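Local coordinates for protein neutral ceramidase (Pseudomonas aeruginosa, PDB 2ZWS) that catalyses hydrolysis of the N-acyl linkage of ceramides to give sphingosine and a free fatty acid, and also the reverse synthesis, at residues I66-H71 / I497-S502; P387-V392 / S464-P469. All blocks are in the same frame, centred on the assembly; numbering follows the deposited sequence. Where two conformers were deposited one is given.

In the fold
From the N terminus, the chain first reaches 66-71, where helix 68-81 begins. Far later, 387-392 leads into strand 392-400. Segment 464-469 follows, between helices 452-457 and 471-488, and its return to 387-392 in interaction 2 closes a loop of 71 residues. After helix 471-488, segment 497-502 comes back to 66-71 in interaction 1 and closes a loop of 425 residues. The smaller loop lies wholly within the larger one. The two contacts also touch. Gln68 NE2 hydrogen-bonds to Val392 O, and Val392 packs on Ala498 and Pro499. Together they tie the start of an early helix to the entry of strand 392-400 and to loops flanking helix 471-488.

Interaction 1. Residues I66-H71 / I497-S502; sequences IFQAVH and IAPDLS. With FMT (formic acid), chain D.
At the probable substrate pocket, Gln68 in the first turn of helix 68-81 meets Ala498 and Pro499 of the loop after helix 471-488. Gln68 is inferred to bind substrate. Its CG is anti to the backbone N (chi1 -177°) and the chain stays extended beyond it, which carries the amide across to the loop. Direct contact is loose. Gln68 OE1 lies 4.0 Å from Ala498 CB and 4.2 Å from Pro499 CD.

A water makes the polar link. The water oxygen lies 2.6 Å from Gln68 OE1 and 2.6 Å from Pro499 O, and the water donates to both. The other end of the amide, NE2, donates to Val392 O. Both polar ends are thus used, which should fix the rotation of the amide. Phe301 of strand 295-303 touches both Gln68 and Ala498.

Phe67 is the N-cap residue of the helix. A formic acid molecule, probably from the crystallisation liquor, sits by this helix start. Gln68 N donates to O1 of the formic acid at 2.8 Å in a nearly straight bond (166°). O2 of the formic acid comes obliquely to the Phe67 ring, 3.4 Å from Phe67 CD2. Tyr445 N and Ser106 OG also hydrogen-bond to the molecule, so at least three protein groups hold it. If it is ionised, the helix N terminus would favour its charge.

Further along the loop, Asp500 OD1 accepts from Ser502 N at 3.0 Å and from Ser502 OG at 2.6 Å. The two donors reach it from the same face of the carboxylate plane, on its anti and syn sides respectively. The backbone bond, to the N two residues on, is typical of an Asx turn.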
loop_
_atom_site.group_PDB
_atom_site.type_symbol
_atom_site.label_atom_id
_atom_site.label_comp_id
_atom_site.label_asym_id
_atom_site.label_seq_id
_atom_site.Cartn_x
_atom_site.Cartn_y
_atom_site.Cartn_z
ATOM N N ILE A 66 -2.062 -0.617 -6.001
ATOM C CA ILE A 66 -3.074 -1.638 -6.305
ATOM C C ILE A 66 -3.260 -1.706 -7.803
ATOM O O ILE A 66 -3.825 -0.859 -8.476
ATOM C CB ILE A 66 -4.408 -1.525 -5.542
ATOM C CG1 ILE A 66 -5.012 -0.169 -5.807
ATOM C CG2 ILE A 66 -4.210 -1.794 -4.036
ATOM C CD1 ILE A 66 -4.555 0.788 -4.866
ATOM N N PHE A 67 -2.708 -2.773 -8.322
ATOM C CA PHE A 67 -2.659 -2.927 -9.762
ATOM C C PHE A 67 -4.014 -3.312 -10.338
ATOM O O PHE A 67 -4.840 -3.930 -9.650
ATOM C CB PHE A 67 -1.638 -3.994 -10.125
ATOM C CG PHE A 67 -0.197 -3.603 -9.837
ATOM C CD1 PHE A 67 0.533 -4.339 -8.899
ATOM C CD2 PHE A 67 0.405 -2.503 -10.471
ATOM C CE1 PHE A 67 1.844 -4.053 -8.621
ATOM C CE2 PHE A 67 1.766 -2.184 -10.202
ATOM C CZ PHE A 67 2.481 -2.984 -9.270
ATOM N N GLN A 68 -4.229 -2.979 -11.608
ATOM C CA GLN A 68 -5.460 -3.332 -12.287
ATOM C C GLN A 68 -5.820 -4.821 -12.141
ATOM O O GLN A 68 -6.989 -5.161 -11.924
ATOM C CB GLN A 68 -5.396 -2.919 -13.749
ATOM C CG GLN A 68 -6.656 -3.184 -14.492
ATOM C CD GLN A 68 -6.819 -2.194 -15.624
ATOM O OE1 GLN A 68 -6.337 -2.421 -16.758
ATOM N NE2 GLN A 68 -7.424 -1.049 -15.315
ATOM N N ALA A 69 -4.829 -5.701 -12.237
ATOM C CA ALA A 69 -5.111 -7.142 -12.101
ATOM C C ALA A 69 -5.785 -7.539 -10.762
ATOM O O ALA A 69 -6.674 -8.410 -10.708
ATOM C CB ALA A 69 -3.813 -7.927 -12.305
ATOM N N VAL A 70 -5.327 -6.910 -9.678
ATOM C CA VAL A 70 -5.896 -7.099 -8.353
ATOM C C VAL A 70 -7.313 -6.540 -8.344
ATOM O O VAL A 70 -8.229 -7.218 -7.888
ATOM C CB VAL A 70 -4.985 -6.422 -7.296
ATOM C CG1 VAL A 70 -5.652 -6.432 -5.906
ATOM C CG2 VAL A 70 -3.608 -7.127 -7.265
ATOM N N HIS A 71 -7.494 -5.295 -8.794
ATOM C CA HIS A 71 -8.826 -4.681 -8.826
ATOM C C HIS A 71 -9.835 -5.562 -9.563
ATOM O O HIS A 71 -10.918 -5.866 -9.038
ATOM C CB HIS A 71 -8.681 -3.309 -9.488
ATOM C CG HIS A 71 -9.963 -2.567 -9.648
ATOM N ND1 HIS A 71 -10.482 -2.266 -10.889
ATOM C CD2 HIS A 71 -10.805 -2.008 -8.738
ATOM C CE1 HIS A 71 -11.602 -1.579 -10.740
ATOM N NE2 HIS A 71 -11.816 -1.406 -9.447
ATOM N N ILE A 497 -13.122 -1.295 -21.488
ATOM C CA ILE A 497 -13.326 -2.710 -21.313
ATOM C C ILE A 497 -11.862 -2.829 -20.858
ATOM O O ILE A 497 -10.960 -2.499 -21.634
ATOM C CB ILE A 497 -13.498 -3.583 -22.555
ATOM C CG1 ILE A 497 -14.941 -3.521 -23.052
ATOM C CG2 ILE A 497 -13.155 -5.032 -22.172
ATOM C CD1 ILE A 497 -15.970 -3.876 -21.993
ATOM N N ALA A 498 -11.603 -3.194 -19.599
ATOM C CA ALA A 498 -10.226 -3.292 -19.123
ATOM C C ALA A 498 -9.624 -4.585 -19.674
ATOM O O ALA A 498 -10.204 -5.653 -19.501
ATOM C CB ALA A 498 -10.175 -3.288 -17.616
ATOM N N PRO A 499 -8.477 -4.496 -20.364
ATOM C CA PRO A 499 -7.895 -5.714 -20.954
ATOM C C PRO A 499 -7.578 -6.778 -19.903
ATOM O O PRO A 499 -7.060 -6.462 -18.839
ATOM C CB PRO A 499 -6.613 -5.208 -21.623
ATOM C CG PRO A 499 -6.846 -3.763 -21.869
ATOM C CD PRO A 499 -7.683 -3.296 -20.685
ATOM N N ASP A 500 -7.909 -8.030 -20.193
ATOM C CA ASP A 500 -7.588 -9.143 -19.306
ATOM C C ASP A 500 -6.309 -9.802 -19.814
ATOM O O ASP A 500 -6.275 -10.414 -20.899
ATOM C CB ASP A 500 -8.766 -10.127 -19.256
ATOM C CG ASP A 500 -8.560 -11.289 -18.281
ATOM O OD1 ASP A 500 -7.470 -11.437 -17.689
ATOM O OD2 ASP A 500 -9.516 -12.079 -18.114
ATOM N N LEU A 501 -5.245 -9.646 -19.042
ATOM C CA LEU A 501 -3.926 -10.148 -19.436
ATOM C C LEU A 501 -3.567 -11.394 -18.635
ATOM O O LEU A 501 -2.425 -11.868 -18.649
ATOM C CB LEU A 501 -2.868 -9.068 -19.266
ATOM C CG LEU A 501 -2.957 -7.804 -20.139
ATOM C CD1 LEU A 501 -1.569 -7.104 -20.204
ATOM C CD2 LEU A 501 -3.518 -8.029 -21.520
ATOM N N SER A 502 -4.567 -11.947 -17.951
ATOM C CA SER A 502 -4.344 -13.069 -17.050
ATOM C C SER A 502 -3.808 -14.347 -17.734
ATOM O O SER A 502 -3.106 -15.115 -17.090
ATOM C CB SER A 502 -5.606 -13.385 -16.239
ATOM O OG SER A 502 -6.641 -13.851 -17.090
HETATM C C FMT D . -1.389 -1.703 -13.308
HETATM O O1 FMT D . -2.404 -1.234 -12.736
HETATM O O2 FMT D . -1.168 -2.926 -13.448
HETATM O O HOH W 1 -5.445 -4.633 -17.866
#

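Interaction 2. Residues P387-V392 / S464-P469; sequences PWTPTV and STLYGP
Tyr467 OH donates a short hydrogen bond, 2.6 Å, to Pro390 O. Tyr467 belongs to the type I beta turn from Thr465 to Gly468, and the bond ties this turn to the loop that leads into strand 392-400. The hydroxyl lies above the carbonyl plane, 45° out of it, at a C=O...O angle of 133°. Relative to the Tyr467 ring, Pro390 O lies at the edge, in the ring plane. The proline and tyrosine side chains cross at about a right angle.

Leu466 precedes Tyr467 in the turn and covers one face of its ring. Leu466 CB stands 3.8 Å above the plane of the Tyr467 ring, over the centre. Phe304 meets the tyrosine edge-to-face. Tyr111 of helix 109-112 touches both Pro390 and Leu466. The contact is buried and borders the probable substrate pocket: the Pro390 side chain is about 5 Å from that of Gln68 and about 6 Å from that of Tyr445, nearest atoms, both inferred to bind substrate.

Thr389 OG1 hydrogen-bonds to Thr380 OG1. The methyl of Thr389 lies beside its own backbone N and meets the leucine tip to tip, with Thr389 CG2 3.9 Å from Leu466 CD1.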
loop_
_atom_site.group_PDB
_atom_site.type_symbol
_atom_site.label_atom_id
_atom_site.label_comp_id
_atom_site.label_asym_id
_atom_site.label_seq_id
_atom_site.Cartn_x
_atom_site.Cartn_y
_atom_site.Cartn_z
ATOM N N PRO A 387 1.098 -3.977 -24.391
ATOM C CA PRO A 387 1.905 -2.826 -23.941
ATOM C C PRO A 387 2.465 -3.132 -22.552
ATOM O O PRO A 387 1.865 -3.930 -21.811
ATOM C CB PRO A 387 0.899 -1.666 -23.867
ATOM C CG PRO A 387 -0.430 -2.296 -23.836
ATOM C CD PRO A 387 -0.336 -3.665 -24.492
ATOM N N TRP A 388 3.603 -2.535 -22.202
ATOM C CA TRP A 388 4.206 -2.787 -20.886
ATOM C C TRP A 388 3.513 -1.995 -19.783
ATOM O O TRP A 388 3.795 -2.199 -18.608
ATOM C CB TRP A 388 5.685 -2.424 -20.888
ATOM C CG TRP A 388 6.520 -3.298 -21.763
ATOM C CD1 TRP A 388 6.112 -4.336 -22.566
ATOM C CD2 TRP A 388 7.929 -3.192 -21.916
ATOM N NE1 TRP A 388 7.207 -4.878 -23.222
ATOM C CE2 TRP A 388 8.331 -4.184 -22.841
ATOM C CE3 TRP A 388 8.901 -2.338 -21.363
ATOM C CZ2 TRP A 388 9.671 -4.353 -23.212
ATOM C CZ3 TRP A 388 10.238 -2.505 -21.742
ATOM C CH2 TRP A 388 10.602 -3.497 -22.654
ATOM N N THR A 389 2.645 -1.065 -20.176
ATOM C CA THR A 389 1.978 -0.181 -19.239
ATOM C C THR A 389 0.486 -0.149 -19.575
ATOM O O THR A 389 0.100 -0.461 -20.690
ATOM C CB THR A 389 2.571 1.249 -19.306
ATOM O OG1 THR A 389 2.786 1.630 -20.681
ATOM C CG2 THR A 389 3.881 1.334 -18.538
ATOM N N PRO A 390 -0.375 0.182 -18.588
ATOM C CA PRO A 390 -1.828 0.194 -18.865
ATOM C C PRO A 390 -2.308 1.248 -19.853
ATOM O O PRO A 390 -1.649 2.266 -20.056
ATOM C CB PRO A 390 -2.467 0.457 -17.489
ATOM C CG PRO A 390 -1.370 0.934 -16.608
ATOM C CD PRO A 390 -0.062 0.475 -17.169
ATOM N N THR A 391 -3.477 0.992 -20.430
ATOM C CA THR A 391 -4.124 1.891 -21.375
ATOM C C THR A 391 -5.551 2.248 -20.979
ATOM O O THR A 391 -6.072 3.253 -21.436
ATOM C CB THR A 391 -4.142 1.278 -22.782
ATOM O OG1 THR A 391 -4.902 0.066 -22.773
ATOM C CG2 THR A 391 -2.697 0.985 -23.259
ATOM N N VAL A 392 -6.188 1.401 -20.160
ATOM C CA VAL A 392 -7.587 1.621 -19.770
ATOM C C VAL A 392 -7.557 1.770 -18.262
ATOM O O VAL A 392 -7.126 0.847 -17.567
ATOM C CB VAL A 392 -8.504 0.439 -20.191
ATOM C CG1 VAL A 392 -9.917 0.590 -19.571
ATOM C CG2 VAL A 392 -8.529 0.289 -21.725
ATOM N N SER A 464 8.379 9.878 -15.936
ATOM C CA SER A 464 7.432 8.769 -15.693
ATOM C C SER A 464 5.970 9.198 -15.804
ATOM O O SER A 464 5.069 8.464 -15.361
ATOM C CB SER A 464 7.693 8.064 -14.351
ATOM O OG SER A 464 8.850 7.244 -14.448
ATOM N N THR A 465 5.733 10.374 -16.392
ATOM C CA THR A 465 4.376 10.799 -16.730
ATOM C C THR A 465 4.059 10.217 -18.103
ATOM O O THR A 465 4.456 10.762 -19.154
ATOM C CB THR A 465 4.232 12.331 -16.654
ATOM O OG1 THR A 465 4.440 12.769 -15.304
ATOM C CG2 THR A 465 2.861 12.794 -17.144
ATOM N N LEU A 466 3.415 9.053 -18.107
ATOM C CA LEU A 466 3.416 8.184 -19.287
ATOM C C LEU A 466 2.817 8.788 -20.543
ATOM O O LEU A 466 3.341 8.581 -21.646
ATOM C CB LEU A 466 2.705 6.845 -18.991
ATOM C CG LEU A 466 3.341 6.006 -17.879
ATOM C CD1 LEU A 466 2.437 4.805 -17.589
ATOM C CD2 LEU A 466 4.751 5.540 -18.233
ATOM N N TYR A 467 1.697 9.480 -20.389
ATOM C CA TYR A 467 0.848 9.819 -21.549
ATOM C C TYR A 467 1.106 11.212 -22.128
ATOM O O TYR A 467 0.280 11.752 -22.850
ATOM C CB TYR A 467 -0.636 9.600 -21.188
ATOM C CG TYR A 467 -0.836 8.235 -20.543
ATOM C CD1 TYR A 467 -0.828 7.063 -21.315
ATOM C CD2 TYR A 467 -0.987 8.106 -19.147
ATOM C CE1 TYR A 467 -0.976 5.791 -20.704
ATOM C CE2 TYR A 467 -1.136 6.840 -18.525
ATOM C CZ TYR A 467 -1.146 5.703 -19.311
ATOM O OH TYR A 467 -1.277 4.468 -18.692
ATOM N N GLY A 468 2.239 11.785 -21.749
ATOM C CA GLY A 468 2.677 13.064 -22.306
ATOM C C GLY A 468 2.355 14.277 -21.458
ATOM O O GLY A 468 1.855 14.177 -20.323
ATOM N N PRO A 469 2.595 15.464 -22.016
ATOM C CA PRO A 469 2.515 16.696 -21.248
ATOM C C PRO A 469 1.115 16.991 -20.697
ATOM O O PRO A 469 0.988 17.700 -19.703
ATOM C CB PRO A 469 2.957 17.772 -22.262
ATOM C CG PRO A 469 2.710 17.172 -23.601
ATOM C CD PRO A 469 2.967 15.700 -23.426
#